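Local atomic coordinates of [Ribosomal protein bS18]-alanine N-acetyltransferase (Escherichia coli O157:H7, PDB entry 5ISV), a protein that probably acetylates the N-terminal alanine of ribosomal protein bS18, taking the acetyl group from acetyl-CoA. Residues T9-E19 and S28-Q36. Sequence-based numbering, arbitrary orientation. Where two conformers were deposited one is given.
Sequences TTDLPAAYHIE and SEKTFASNQ
Leu12 and Tyr16 meet Phe32 and Glu29 where helix segments 12-19 and 29-34 pass 10.4 Å apart, their directions 131° from each other. Phe32 is the knob, seated among Leu12, Ala15, Tyr16 and Glu19. Phe32 CE1 meets Ala15 CB at 3.9 Å, and Phe32 CZ meets Glu19 CB at 3.7 Å, close to the ring plane. Leu12 CD2 lies obliquely to the ring, 4.2 Å from Phe32 CD1. The Tyr16 and Phe32 side chains cross at about a right angle, with Phe32 CD2 at the edge of the Tyr16 ring, 4.1 Å from Tyr16 CD1. Tyr16 CG is anti to the backbone N (chi1 176°), which carries the ring out to Glu29. There Glu29 CG lies over one face, 3.8 Å from the Tyr16 ring centroid, a CH-pi contact. At the other end, Thr9 OG1 lies 2.5 Å from Gln36 OE1, unusually short for a hydrogen bond; Gln36 has a second conformer, so this detail is doubtful. The Glu19 carboxylate is bound by Trp27 N, His23 and Asn68, near the predicted acetyl-CoA site residue Ala70. These are the two helices between the first two strands of the GNAT fold. Trp27, and Phe54 of strand 50-60, each meet the Phe32 ring edge-to-face, joining the helix pair to the central sheet.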
loop_
_atom_site.group_PDB
_atom_site.type_symbol
_atom_site.label_atom_id
_atom_site.label_comp_id
_atom_site.label_asym_id
_atom_site.label_seq_id
_atom_site.Cartn_x
_atom_site.Cartn_y
_atom_site.Cartn_z
ATOM N N THR A 9 -5.483 -13.163 9.260
ATOM C CA THR A 9 -5.089 -12.891 10.646
ATOM C C THR A 9 -3.858 -13.698 11.141
ATOM O O THR A 9 -2.974 -13.166 11.833
ATOM C CB THR A 9 -6.295 -13.147 11.585
ATOM O OG1 THR A 9 -7.341 -12.237 11.231
ATOM C CG2 THR A 9 -5.930 -12.949 13.052
ATOM N N THR A 10 -3.806 -14.974 10.789
ATOM C CA THR A 10 -2.679 -15.837 11.171
ATOM C C THR A 10 -1.382 -15.523 10.418
ATOM O O THR A 10 -0.324 -16.056 10.764
ATOM C CB THR A 10 -3.013 -17.312 10.942
ATOM O OG1 THR A 10 -3.512 -17.462 9.609
ATOM C CG2 THR A 10 -4.075 -17.783 11.946
ATOM N N ASP A 11 -1.474 -14.651 9.406
ATOM C CA ASP A 11 -0.318 -14.111 8.706
ATOM C C ASP A 11 0.235 -12.824 9.325
ATOM O O ASP A 11 1.335 -12.399 8.974
ATOM C CB ASP A 11 -0.633 -13.869 7.228
ATOM C CG ASP A 11 -1.070 -15.126 6.505
ATOM O OD1 ASP A 11 -0.410 -16.196 6.641
ATOM O OD2 ASP A 11 -2.083 -15.055 5.776
ATOM N N LEU A 12 -0.506 -12.236 10.276
ATOM C CA LEU A 12 -0.082 -10.948 10.832
ATOM C C LEU A 12 1.254 -11.047 11.607
ATOM O O LEU A 12 2.075 -10.174 11.475
ATOM C CB LEU A 12 -1.202 -10.238 11.622
ATOM C CG LEU A 12 -2.407 -9.795 10.776
ATOM C CD1 LEU A 12 -3.479 -9.262 11.708
ATOM C CD2 LEU A 12 -2.028 -8.722 9.749
ATOM N N PRO A 13 1.531 -12.153 12.324
ATOM C CA PRO A 13 2.871 -12.215 12.947
ATOM C C PRO A 13 4.041 -12.162 11.920
ATOM O O PRO A 13 5.048 -11.493 12.155
ATOM C CB PRO A 13 2.842 -13.546 13.709
ATOM C CG PRO A 13 1.409 -13.828 13.913
ATOM C CD PRO A 13 0.695 -13.304 12.719
ATOM N N ALA A 14 3.906 -12.864 10.798
ATOM C CA ALA A 14 4.897 -12.762 9.761
ATOM C C ALA A 14 4.984 -11.338 9.193
ATOM O O ALA A 14 6.098 -10.846 8.938
ATOM C CB ALA A 14 4.661 -13.800 8.650
ATOM N N ALA A 15 3.844 -10.644 9.056
ATOM C CA ALA A 15 3.893 -9.279 8.530
ATOM C C ALA A 15 4.592 -8.366 9.527
ATOM O O ALA A 15 5.394 -7.521 9.120
ATOM C CB ALA A 15 2.524 -8.766 8.136
ATOM N N TYR A 16 4.257 -8.503 10.822
ATOM C CA TYR A 16 4.940 -7.740 11.883
ATOM C C TYR A 16 6.474 -7.906 11.888
ATOM O O TYR A 16 7.225 -6.957 12.049
ATOM C CB TYR A 16 4.338 -8.098 13.273
ATOM C CG TYR A 16 5.046 -7.446 14.435
ATOM C CD1 TYR A 16 4.693 -6.178 14.821
ATOM C CD2 TYR A 16 6.088 -8.089 15.144
ATOM C CE1 TYR A 16 5.315 -5.542 15.881
ATOM C CE2 TYR A 16 6.735 -7.456 16.212
ATOM C CZ TYR A 16 6.341 -6.166 16.580
ATOM O OH TYR A 16 6.949 -5.507 17.635
ATOM N N HIS A 17 6.933 -9.148 11.684
ATOM C CA HIS A 17 8.358 -9.453 11.602
ATOM C C HIS A 17 9.032 -8.675 10.433
ATOM O O HIS A 17 10.102 -8.104 10.590
ATOM C CB HIS A 17 8.515 -11.002 11.488
ATOM C CG HIS A 17 9.934 -11.496 11.352
ATOM N ND1 HIS A 17 10.818 -11.535 12.406
ATOM C CD2 HIS A 17 10.615 -11.956 10.273
ATOM C CE1 HIS A 17 11.968 -12.046 11.999
ATOM N NE2 HIS A 17 11.878 -12.290 10.702
ATOM N N ILE A 18 8.370 -8.621 9.285
ATOM C CA ILE A 18 8.850 -7.799 8.155
ATOM C C ILE A 18 8.915 -6.309 8.511
ATOM O O ILE A 18 9.896 -5.636 8.262
ATOM C CB ILE A 18 7.987 -8.049 6.903
ATOM C CG1 ILE A 18 8.233 -9.485 6.394
ATOM C CG2 ILE A 18 8.281 -7.040 5.804
ATOM C CD1 ILE A 18 7.372 -9.934 5.256
ATOM N N GLU A 19 7.846 -5.840 9.124
ATOM C CA GLU A 19 7.776 -4.434 9.515
ATOM C C GLU A 19 8.979 -4.008 10.426
ATOM O O GLU A 19 9.556 -2.925 10.206
ATOM C CB GLU A 19 6.438 -4.218 10.200
ATOM C CG GLU A 19 6.208 -2.806 10.727
ATOM C CD GLU A 19 5.786 -1.823 9.659
ATOM O OE1 GLU A 19 5.511 -2.229 8.529
ATOM O OE2 GLU A 19 5.735 -0.609 9.953
ATOM N N SER A 28 3.223 -0.968 15.625
ATOM C CA SER A 28 3.052 -1.886 16.762
ATOM C C SER A 28 2.119 -3.033 16.422
ATOM O O SER A 28 1.388 -2.965 15.443
ATOM C CB SER A 28 2.481 -1.155 17.950
ATOM O OG SER A 28 1.100 -0.896 17.731
ATOM N N GLU A 29 2.145 -4.089 17.245
ATOM C CA GLU A 29 1.316 -5.259 16.994
ATOM C C GLU A 29 -0.146 -4.900 17.062
ATOM O O GLU A 29 -0.943 -5.402 16.262
ATOM C CB GLU A 29 1.569 -6.384 18.022
ATOM C CG GLU A 29 2.709 -7.291 17.714
ATOM C CD GLU A 29 2.913 -8.376 18.779
ATOM O OE1 GLU A 29 2.029 -8.623 19.655
ATOM O OE2 GLU A 29 3.979 -9.010 18.727
ATOM N N LYS A 30 -0.499 -3.991 17.990
ATOM C CA LYS A 30 -1.865 -3.508 18.133
ATOM C C LYS A 30 -2.319 -2.728 16.906
ATOM O O LYS A 30 -3.488 -2.853 16.497
ATOM C CB LYS A 30 -1.989 -2.649 19.391
ATOM C CG LYS A 30 -2.132 -3.450 20.672
ATOM C CD LYS A 30 -2.949 -2.688 21.726
ATOM C CE LYS A 30 -2.308 -1.363 22.140
ATOM N NZ LYS A 30 -3.288 -0.348 22.645
ATOM N N THR A 31 -1.429 -1.959 16.289
ATOM C CA THR A 31 -1.785 -1.282 15.020
ATOM C C THR A 31 -2.095 -2.276 13.915
ATOM O O THR A 31 -3.076 -2.138 13.190
ATOM C CB THR A 31 -0.691 -0.321 14.491
ATOM O OG1 THR A 31 -0.461 0.691 15.463
ATOM C CG2 THR A 31 -1.156 0.396 13.235
ATOM N N PHE A 32 -1.247 -3.318 13.789
ATOM C CA PHE A 32 -1.574 -4.356 12.809
ATOM C C PHE A 32 -2.909 -5.017 13.034
ATOM O O PHE A 32 -3.671 -5.200 12.106
ATOM C CB PHE A 32 -0.521 -5.472 12.756
ATOM C CG PHE A 32 0.628 -5.237 11.779
ATOM C CD1 PHE A 32 0.492 -5.409 10.419
ATOM C CD2 PHE A 32 1.838 -4.819 12.275
ATOM C CE1 PHE A 32 1.570 -5.219 9.558
ATOM C CE2 PHE A 32 2.930 -4.648 11.440
ATOM C CZ PHE A 32 2.765 -4.805 10.069
ATOM N N ALA A 33 -3.173 -5.433 14.266
ATOM C CA ALA A 33 -4.485 -5.993 14.626
ATOM C C ALA A 33 -5.682 -5.058 14.363
ATOM O O ALA A 33 -6.818 -5.501 14.149
ATOM C CB ALA A 33 -4.483 -6.356 16.098
ATOM N N SER A 34 -5.445 -3.780 14.447
ATOM C CA SER A 34 -6.498 -2.780 14.209
ATOM C C SER A 34 -6.825 -2.662 12.715
ATOM O O SER A 34 -7.959 -2.390 12.329
ATOM C CB SER A 34 -6.052 -1.430 14.744
ATOM O OG SER A 34 -5.990 -1.449 16.168
ATOM N N ASN A 35 -5.830 -2.892 11.865
ATOM C CA ASN A 35 -5.955 -2.663 10.433
ATOM C C ASN A 35 -6.283 -3.975 9.667
ATOM O O ASN A 35 -5.546 -4.387 8.735
ATOM C CB ASN A 35 -4.682 -1.972 9.915
ATOM C CG ASN A 35 -4.698 -0.454 10.084
ATOM O OD1 ASN A 35 -5.331 0.304 9.314
ATOM N ND2 ASN A 35 -4.014 0.012 11.135
ATOM N N GLN A 36 -7.394 -4.599 10.053
ATOM C CA GLN A 36 -7.911 -5.786 9.388
ATOM C C GLN A 36 -9.434 -5.862 9.496
ATOM O O GLN A 36 -10.084 -5.041 10.181
ATOM C CB GLN A 36 -7.269 -7.051 9.973
ATOM C CG GLN A 36 -7.839 -7.471 11.310
ATOM C CD GLN A 36 -7.126 -8.691 11.866
ATOM O OE1 GLN A 36 -7.077 -9.741 11.227
ATOM N NE2 GLN A 36 -6.577 -8.561 13.066
#